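Local structure of Myo-inositol 2-dehydrogenase (Thermotoga maritima, 3EZY) at residues G14-H17 against A18-K22; D55-E58 against L59-P63; G270-Y273 against L274-L278; R327-K330 against L331-I335. The protein catalyses the NAD(+)-dependent oxidation of myo-inositol to 2-keto-myo-inositol (scyllo-inosose), probably as a step in a myo-inositol degradation pathway. All blocks are in the same frame, centred on the assembly; numbering follows the deposited sequence.

In the fold
Four short local contacts sample different parts of one Gfo/Idh/MocA dehydrogenase chain. Contacts 1 and 2 belong to its NAD-binding Rossmann domain: one lies on helix 12-20, which follows the first strand, the other on helix 56-61, their centres about 19 Å apart. Contact 3 is the lead into helix 277-298, and it meets contact 1 directly, with Ile16 CD1 3.6 Å from Phe277 CE2. Contact 4, at the modelled C-terminus, includes the outermost strand of the large mixed sheet within the chain and lies across the chain's centre from contact 1, the two centres about 39 Å apart. Contact 1 includes Gly14 of a probable GxGxxG motif and so probably lies close to the dinucleotide site.

Contact 1: residues G14-H17 against A18-K22; sequences GTIH and AENLK
Ala18 donates its N-H to Gly14 O over 3.0 Å in the C-terminal half of helix 12-20, while its CB rests 3.5 Å from that same oxygen. With Thr15 and His17 it illustrates how one helix can serve different surroundings on its different sides. The Ala18 methyl packs on Leu29 of strand 27-33 and Leu47 of helix 37-47. One residue on, Glu19 N binds Thr15 O at 3.0 Å in a nearly straight bond (N-H...O 166°), and the two side chains run alongside each other in the same direction. Thr15 holds CG2 anti to its backbone N, which carries this methyl to 3.4 Å from Glu19 OE2; its OG1, on the other branch, is hydrogen-bonded to Gly11 O and Arg39. Glu19 OE2 also forms a salt bridge with Lys46.

The imidazole of His17 is tied to Asn20 through a water, which stands 2.8 Å from His17 ND1 and accepts from Asn20 ND2 at 2.7 Å. Glu94 takes the other ring nitrogen, NE2, so both ring nitrogens have polar partners and the ring's rotation is probably fixed. Asn20 OD1 is held likewise by Arg282; the Ile16 and Asn20 side chains lie side by side, ND2 of Asn20 3.7 Å from Ile16 CG2. Strand 3-8, this helix and strand 27-33 form the first beta-alpha-beta unit of the Rossmann fold, with Gly14 apparently the last glycine of its GxGxxG dinucleotide-binding motif.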
# COMPACT_ATOMS: atom_id res chain seq x y z
N GLY A 14 29.53 -8.57 17.87
CA GLY A 14 30.29 -7.94 18.96
C GLY A 14 30.71 -6.52 18.60
O GLY A 14 30.67 -5.62 19.43
N THR A 15 31.12 -6.30 17.36
CA THR A 15 31.49 -4.95 16.92
C THR A 15 30.32 -3.96 17.00
O THR A 15 30.48 -2.84 17.50
CB THR A 15 32.08 -4.98 15.50
OG1 THR A 15 33.25 -5.81 15.51
CG2 THR A 15 32.44 -3.55 15.04
N ILE A 16 29.15 -4.35 16.50
CA ILE A 16 27.94 -3.57 16.66
C ILE A 16 27.69 -3.19 18.12
O ILE A 16 27.42 -2.01 18.42
CB ILE A 16 26.73 -4.29 16.04
CG1 ILE A 16 26.89 -4.29 14.51
CG2 ILE A 16 25.39 -3.61 16.46
CD1 ILE A 16 25.91 -5.25 13.76
N HIS A 17 27.72 -4.16 19.02
CA HIS A 17 27.45 -3.86 20.46
C HIS A 17 28.48 -2.84 21.01
O HIS A 17 28.12 -1.85 21.70
CB HIS A 17 27.48 -5.15 21.30
CG HIS A 17 26.31 -6.05 21.08
ND1 HIS A 17 25.01 -5.62 21.18
CD2 HIS A 17 26.25 -7.38 20.81
CE1 HIS A 17 24.19 -6.64 20.98
NE2 HIS A 17 24.93 -7.73 20.76
N ALA A 18 29.76 -3.07 20.70
CA ALA A 18 30.86 -2.22 21.21
C ALA A 18 30.68 -0.78 20.73
O ALA A 18 30.89 0.16 21.49
CB ALA A 18 32.21 -2.75 20.72
N GLU A 19 30.33 -0.61 19.45
CA GLU A 19 30.07 0.72 18.87
C GLU A 19 28.81 1.36 19.46
O GLU A 19 28.83 2.56 19.75
CB GLU A 19 30.05 0.66 17.34
CG GLU A 19 31.50 0.52 16.77
CD GLU A 19 31.56 0.12 15.30
OE1 GLU A 19 30.49 0.03 14.64
OE2 GLU A 19 32.70 -0.12 14.80
N ASN A 20 27.76 0.57 19.70
CA ASN A 20 26.51 1.08 20.29
C ASN A 20 26.69 1.61 21.71
O ASN A 20 25.93 2.45 22.17
CB ASN A 20 25.39 0.02 20.28
CG ASN A 20 24.70 -0.12 18.90
OD1 ASN A 20 24.91 0.70 18.02
ND2 ASN A 20 23.90 -1.16 18.73
N LEU A 21 27.69 1.11 22.42
CA LEU A 21 27.92 1.58 23.78
C LEU A 21 28.12 3.10 23.91
O LEU A 21 27.79 3.66 24.94
CB LEU A 21 28.98 0.76 24.49
CG LEU A 21 28.33 -0.55 24.99
CD1 LEU A 21 29.33 -1.67 25.25
CD2 LEU A 21 27.43 -0.32 26.21
N LYS A 22 28.59 3.78 22.86
CA LYS A 22 28.63 5.25 22.85
C LYS A 22 27.24 5.89 22.77
O LYS A 22 27.05 7.06 23.09
CB LYS A 22 29.45 5.74 21.67
CG LYS A 22 30.81 5.09 21.61
CD LYS A 22 30.77 3.65 22.12
CE LYS A 22 32.04 2.95 21.72
NZ LYS A 22 33.20 3.87 21.87
O HOH W 1 23.93 -3.09 20.65

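Contact 2: residues D55-E58 against L59-P63; sequences DPHE and LIEDP
Ile60 N bonds to Pro56 O at 2.9 Å and Glu61 N to His57 O at 3.0 Å, giving helix 56-61 its regular turns before a weaker bond from Asp62 N to Glu58 O marks the exit. Asp55 is the N-cap: its OD1 accepts from His57 N at 3.0 Å, met from above the carboxylate plane. This short helix belongs to the Rossmann domain, where Pro56, Leu59 and Ile60 all pack on Ile8 of strand 3-8, and Pro56 and Ile60 also on Leu80 of helix 77-86. Leu59 has CG anti to its backbone N (chi1 -179°), which sends the branch toward Ala31 and Tyr53, on strands 27-33 and 51-53.

Glu61, extended beyond CG, lies across the helix over the His57 carbonyl, its CD 3.3 Å from His57 O. One water in the plane of the His57 ring, at its edge, lies 3.0 Å from ND1 and donates to Glu61 OE2 at 2.6 Å, joining imidazole to carboxylate. In one of two modelled conformers of Glu58 the chain bends at chi2 (-55°). There, so only tentatively, its OE1 comes 4.2 Å from Glu61 OE1, the like-charged carboxylates turned 69° to each other.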
# COMPACT_ATOMS: atom_id res chain seq x y z
N ASP A 55 43.20 -12.77 26.19
CA ASP A 55 42.55 -13.88 26.90
C ASP A 55 41.25 -13.38 27.53
O ASP A 55 41.28 -12.50 28.36
CB ASP A 55 43.50 -14.35 27.99
CG ASP A 55 42.91 -15.44 28.86
OD1 ASP A 55 41.73 -15.84 28.63
OD2 ASP A 55 43.64 -15.90 29.77
N PRO A 56 40.10 -13.94 27.13
CA PRO A 56 38.81 -13.39 27.62
C PRO A 56 38.61 -13.55 29.11
O PRO A 56 37.83 -12.79 29.72
CB PRO A 56 37.75 -14.24 26.90
CG PRO A 56 38.48 -15.46 26.37
CD PRO A 56 39.92 -15.01 26.13
N HIS A 57 39.28 -14.54 29.69
CA HIS A 57 39.23 -14.80 31.15
C HIS A 57 39.84 -13.66 31.95
O HIS A 57 39.35 -13.31 33.02
CB HIS A 57 39.88 -16.13 31.48
CG HIS A 57 39.06 -17.30 31.06
ND1 HIS A 57 37.99 -17.76 31.81
CD2 HIS A 57 39.10 -18.07 29.94
CE1 HIS A 57 37.43 -18.78 31.18
NE2 HIS A 57 38.08 -18.99 30.04
N GLU A 58 40.90 -13.06 31.42
CA GLU A 58 41.42 -11.82 31.98
C GLU A 58 40.39 -10.68 31.92
O GLU A 58 40.31 -9.85 32.83
CB GLU A 58 42.70 -11.40 31.26
CG GLU A 58 43.83 -12.44 31.32
CD GLU A 58 44.21 -12.86 32.75
OE1 GLU A 58 43.78 -12.19 33.71
OE2 GLU A 58 44.93 -13.87 32.91
N LEU A 59 39.61 -10.61 30.84
CA LEU A 59 38.54 -9.61 30.80
C LEU A 59 37.50 -9.87 31.90
O LEU A 59 37.07 -8.97 32.66
CB LEU A 59 37.89 -9.58 29.38
CG LEU A 59 36.76 -8.53 29.19
CD1 LEU A 59 36.69 -7.98 27.74
CD2 LEU A 59 35.39 -9.08 29.66
N ILE A 60 37.02 -11.09 31.97
CA ILE A 60 36.00 -11.44 32.96
C ILE A 60 36.45 -11.20 34.41
O ILE A 60 35.65 -10.80 35.25
CB ILE A 60 35.60 -12.92 32.76
CG1 ILE A 60 34.80 -13.04 31.45
CG2 ILE A 60 34.86 -13.45 34.00
CD1 ILE A 60 34.80 -14.42 30.86
N GLU A 61 37.73 -11.43 34.70
CA GLU A 61 38.26 -11.29 36.08
C GLU A 61 38.66 -9.85 36.41
O GLU A 61 38.85 -9.50 37.57
CB GLU A 61 39.42 -12.29 36.30
CG GLU A 61 38.97 -13.77 36.30
CD GLU A 61 40.09 -14.74 35.94
OE1 GLU A 61 41.27 -14.43 36.20
OE2 GLU A 61 39.81 -15.83 35.39
N ASP A 62 38.75 -8.99 35.39
CA ASP A 62 39.02 -7.57 35.63
C ASP A 62 38.00 -6.97 36.58
O ASP A 62 36.81 -6.97 36.28
CB ASP A 62 38.98 -6.82 34.30
CG ASP A 62 39.49 -5.39 34.41
OD1 ASP A 62 39.22 -4.71 35.42
OD2 ASP A 62 40.17 -4.93 33.46
N PRO A 63 38.45 -6.41 37.74
CA PRO A 63 37.48 -5.97 38.73
C PRO A 63 36.73 -4.75 38.31
O PRO A 63 35.73 -4.45 38.92
CB PRO A 63 38.34 -5.65 39.97
CG PRO A 63 39.72 -5.44 39.42
CD PRO A 63 39.81 -6.45 38.32
O HOH W 2 37.50 -16.41 34.42
O HOH W 3 42.95 -12.51 35.96

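Contact 3: residues G270-Y273 against L274-L278; sequences GSRY and LYFFL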
# COMPACT_ATOMS: atom_id res chain seq x y z
N GLY A 270 8.02 0.35 -5.92
CA GLY A 270 8.47 0.82 -4.61
C GLY A 270 9.97 0.72 -4.43
O GLY A 270 10.64 0.17 -5.29
N SER A 271 10.50 1.23 -3.31
CA SER A 271 11.92 1.17 -2.99
C SER A 271 12.40 -0.25 -2.66
O SER A 271 11.59 -1.10 -2.28
CB SER A 271 12.16 2.07 -1.78
OG SER A 271 13.53 2.18 -1.51
N ARG A 272 13.70 -0.51 -2.79
CA ARG A 272 14.25 -1.80 -2.41
C ARG A 272 14.01 -2.11 -0.90
O ARG A 272 13.93 -1.22 -0.06
CB ARG A 272 15.78 -1.83 -2.71
CG ARG A 272 16.60 -0.88 -1.80
CD ARG A 272 18.12 -1.22 -1.84
NE ARG A 272 18.94 -0.44 -0.90
CZ ARG A 272 19.25 -0.79 0.35
NH1 ARG A 272 18.81 -1.93 0.90
NH2 ARG A 272 20.02 0.02 1.08
N TYR A 273 13.93 -3.38 -0.57
CA TYR A 273 13.85 -3.84 0.82
C TYR A 273 15.21 -3.65 1.45
O TYR A 273 16.23 -3.60 0.74
CB TYR A 273 13.53 -5.36 0.86
CG TYR A 273 12.10 -5.72 0.49
CD1 TYR A 273 11.36 -4.95 -0.42
CD2 TYR A 273 11.49 -6.84 1.05
CE1 TYR A 273 10.06 -5.28 -0.72
CE2 TYR A 273 10.20 -7.18 0.76
CZ TYR A 273 9.47 -6.42 -0.12
OH TYR A 273 8.18 -6.80 -0.40
N LEU A 274 15.24 -3.56 2.78
CA LEU A 274 16.51 -3.60 3.49
C LEU A 274 17.26 -4.89 3.18
O LEU A 274 16.67 -5.98 3.04
CB LEU A 274 16.33 -3.48 4.98
CG LEU A 274 15.67 -2.21 5.39
CD1 LEU A 274 15.61 -2.18 6.94
CD2 LEU A 274 16.36 -1.00 4.79
N TYR A 275 18.55 -4.75 3.01
CA TYR A 275 19.31 -5.78 2.37
C TYR A 275 20.61 -6.08 3.13
O TYR A 275 21.03 -7.22 3.24
CB TYR A 275 19.56 -5.37 0.92
CG TYR A 275 20.22 -6.43 0.11
CD1 TYR A 275 19.48 -7.20 -0.77
CD2 TYR A 275 21.59 -6.68 0.25
CE1 TYR A 275 20.07 -8.21 -1.51
CE2 TYR A 275 22.20 -7.70 -0.50
CZ TYR A 275 21.43 -8.45 -1.38
OH TYR A 275 22.00 -9.45 -2.14
N PHE A 276 21.23 -5.06 3.69
CA PHE A 276 22.47 -5.30 4.43
C PHE A 276 22.23 -5.48 5.92
O PHE A 276 21.22 -5.03 6.48
CB PHE A 276 23.52 -4.22 4.13
CG PHE A 276 23.76 -4.00 2.67
CD1 PHE A 276 24.69 -4.78 1.98
CD2 PHE A 276 23.01 -3.06 1.96
CE1 PHE A 276 24.89 -4.60 0.63
CE2 PHE A 276 23.19 -2.88 0.60
CZ PHE A 276 24.14 -3.65 -0.07
N PHE A 277 23.18 -6.17 6.57
CA PHE A 277 23.01 -6.57 7.97
C PHE A 277 22.85 -5.42 8.95
O PHE A 277 21.95 -5.40 9.81
CB PHE A 277 24.23 -7.41 8.38
CG PHE A 277 24.09 -8.08 9.70
CD1 PHE A 277 23.58 -9.37 9.79
CD2 PHE A 277 24.52 -7.44 10.85
CE1 PHE A 277 23.48 -10.04 11.04
CE2 PHE A 277 24.43 -8.06 12.10
CZ PHE A 277 23.90 -9.36 12.20
N LEU A 278 23.71 -4.45 8.82
CA LEU A 278 23.71 -3.33 9.72
C LEU A 278 22.43 -2.49 9.53
O LEU A 278 21.81 -2.10 10.51
CB LEU A 278 24.98 -2.49 9.54
CG LEU A 278 25.12 -1.30 10.49
CD1 LEU A 278 25.32 -1.79 11.95
CD2 LEU A 278 26.28 -0.39 10.07
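The guanidinium of Arg272 carries Phe276 CE2 over one face, 4.1 Å above the plane and displaced toward the rim, while Tyr275 N lies at its edge, in plane. Phe276 is the N-cap of helix 277-298, so these groups gather at the helix's N-terminal approach. Relative to the Phe276 ring the approach is at the edge: Arg272 NH2 lies near the ring plane, 4.3 Å from CE2. One face of that ring carries Tyr275 CD2, 3.8 Å above the plane, over its centre. Glu279 in the first turn ties the approach together: its OE2 accepts from the backbone N of both Tyr275 and Phe276 and forms a salt bridge with Arg272 NH1.

The arginine reaches that carboxylate because CG sits between its backbone N and carbonyl carbon (chi1 69°), from where the chain runs extended to NE. Its guanidinium and the Tyr275 ring stand 85° apart, the two side chains crossing at about a right angle. Tyr273 leads the other way, its OH hydrogen-bonded to Asp268 of the second subunit, so the segment also takes part in the assembly. Arg272 NH1 makes a weak bond to Tyr273 O at 3.1 Å and lies 3.5 Å from Tyr275 CB.

Contact 4: residues R327-K330 against L331-I335; sequences RSVK and LEEVI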
# COMPACT_ATOMS: atom_id res chain seq x y z
N ARG A 327 7.24 -36.94 10.99
CA ARG A 327 6.08 -37.05 11.82
C ARG A 327 6.16 -35.91 12.80
O ARG A 327 7.21 -35.30 13.00
CB ARG A 327 6.08 -38.40 12.59
CG ARG A 327 7.01 -38.42 13.81
CD ARG A 327 7.08 -39.83 14.49
NE ARG A 327 8.18 -39.88 15.45
CZ ARG A 327 8.09 -39.47 16.71
NH1 ARG A 327 9.14 -39.54 17.49
NH2 ARG A 327 6.95 -39.01 17.19
N SER A 328 5.04 -35.65 13.44
CA SER A 328 4.93 -34.66 14.45
C SER A 328 5.67 -35.10 15.73
O SER A 328 5.56 -36.26 16.15
CB SER A 328 3.44 -34.48 14.74
OG SER A 328 3.26 -33.41 15.62
N VAL A 329 6.43 -34.19 16.35
CA VAL A 329 7.24 -34.53 17.52
C VAL A 329 6.82 -33.65 18.70
O VAL A 329 6.82 -32.42 18.59
CB VAL A 329 8.76 -34.37 17.21
CG1 VAL A 329 9.58 -34.48 18.46
CG2 VAL A 329 9.21 -35.43 16.18
N LYS A 330 6.46 -34.28 19.81
CA LYS A 330 6.16 -33.60 21.07
C LYS A 330 7.40 -33.12 21.80
O LYS A 330 8.41 -33.81 21.86
CB LYS A 330 5.39 -34.54 21.99
CG LYS A 330 4.04 -34.92 21.43
CD LYS A 330 3.28 -35.72 22.46
CE LYS A 330 1.99 -36.27 21.86
NZ LYS A 330 1.00 -35.17 21.67
N LEU A 331 7.35 -31.91 22.35
CA LEU A 331 8.50 -31.39 23.10
C LEU A 331 9.00 -32.36 24.18
O LEU A 331 10.21 -32.49 24.38
CB LEU A 331 8.22 -30.01 23.69
CG LEU A 331 8.99 -28.92 22.95
CD1 LEU A 331 8.40 -28.81 21.56
CD2 LEU A 331 8.91 -27.62 23.71
N GLU A 332 8.09 -33.05 24.85
CA GLU A 332 8.47 -34.09 25.81
C GLU A 332 9.47 -35.14 25.29
O GLU A 332 10.35 -35.54 26.03
CB GLU A 332 7.23 -34.79 26.35
CG GLU A 332 6.22 -33.81 26.86
CD GLU A 332 5.77 -34.12 28.29
OE1 GLU A 332 4.67 -34.72 28.44
OE2 GLU A 332 6.53 -33.76 29.24
N GLU A 333 9.35 -35.59 24.05
CA GLU A 333 10.28 -36.61 23.57
C GLU A 333 11.68 -36.04 23.47
O GLU A 333 12.63 -36.75 23.15
CB GLU A 333 9.90 -37.14 22.19
CG GLU A 333 8.43 -37.15 21.85
CD GLU A 333 8.19 -37.62 20.41
OE1 GLU A 333 7.06 -37.42 19.86
OE2 GLU A 333 9.15 -38.21 19.84
N VAL A 334 11.81 -34.74 23.67
CA VAL A 334 13.13 -34.15 23.53
C VAL A 334 13.62 -33.58 24.88
O VAL A 334 14.81 -33.30 25.05
CB VAL A 334 13.12 -33.10 22.39
CG1 VAL A 334 12.39 -31.85 22.82
CG2 VAL A 334 14.50 -32.80 21.95
N ILE A 335 12.70 -33.43 25.82
CA ILE A 335 12.99 -32.91 27.15
C ILE A 335 13.69 -33.95 28.01
O ILE A 335 14.67 -34.58 27.55
CB ILE A 335 11.70 -32.45 27.86
CG1 ILE A 335 11.26 -31.08 27.33
CG2 ILE A 335 11.89 -32.43 29.38
CD1 ILE A 335 10.07 -30.46 28.06
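Glu333 OE1 is gripped by two donors, Arg327 NH2 at 3.1 Å and the backbone Lys330 N at 3.2 Å. They approach it differently: the arginine uses the syn lone pair, whereas the amide comes from above the carboxylate plane, 54° out of it. The other oxygen, OE2, takes Arg327 NH1 at 2.7 Å, again on its syn side and with an N-H...O angle of 161°. This is the end-on, two-nitrogen salt bridge, one nitrogen to each oxygen, and the guanidinium and carboxylate planes lie only 6° apart. The bidentate pairing keeps the two groups nearly coplanar; the main-chain bond adds a third hold on the carboxylate, at OE1.

Both chains are extended where they meet, coming from opposite directions. Arg327 is also held at NE by Glu325, while Val329 packs against both partners: its CG2 lies 4.2 Å above the centre of the guanidinium, and its CG1 is 3.9 Å from Glu333 CD. The backbone turns through residues 331-333, which have helical phi/psi, and Glu333 N bonds Lys330 O at 3.0 Å, closing the return that places the carboxylate beside Lys330 N.

The turn follows the short strand 329-330, the outermost strand of the large mixed sheet within the chain, which pairs antiparallel with strand 189-197 through Val329 and Val192. Leu331 packs on Met311 and Leu315 of helix 306-325, Glu333 touches Lys321 there, and Ser328 makes backbone hydrogen bonds to the third subunit.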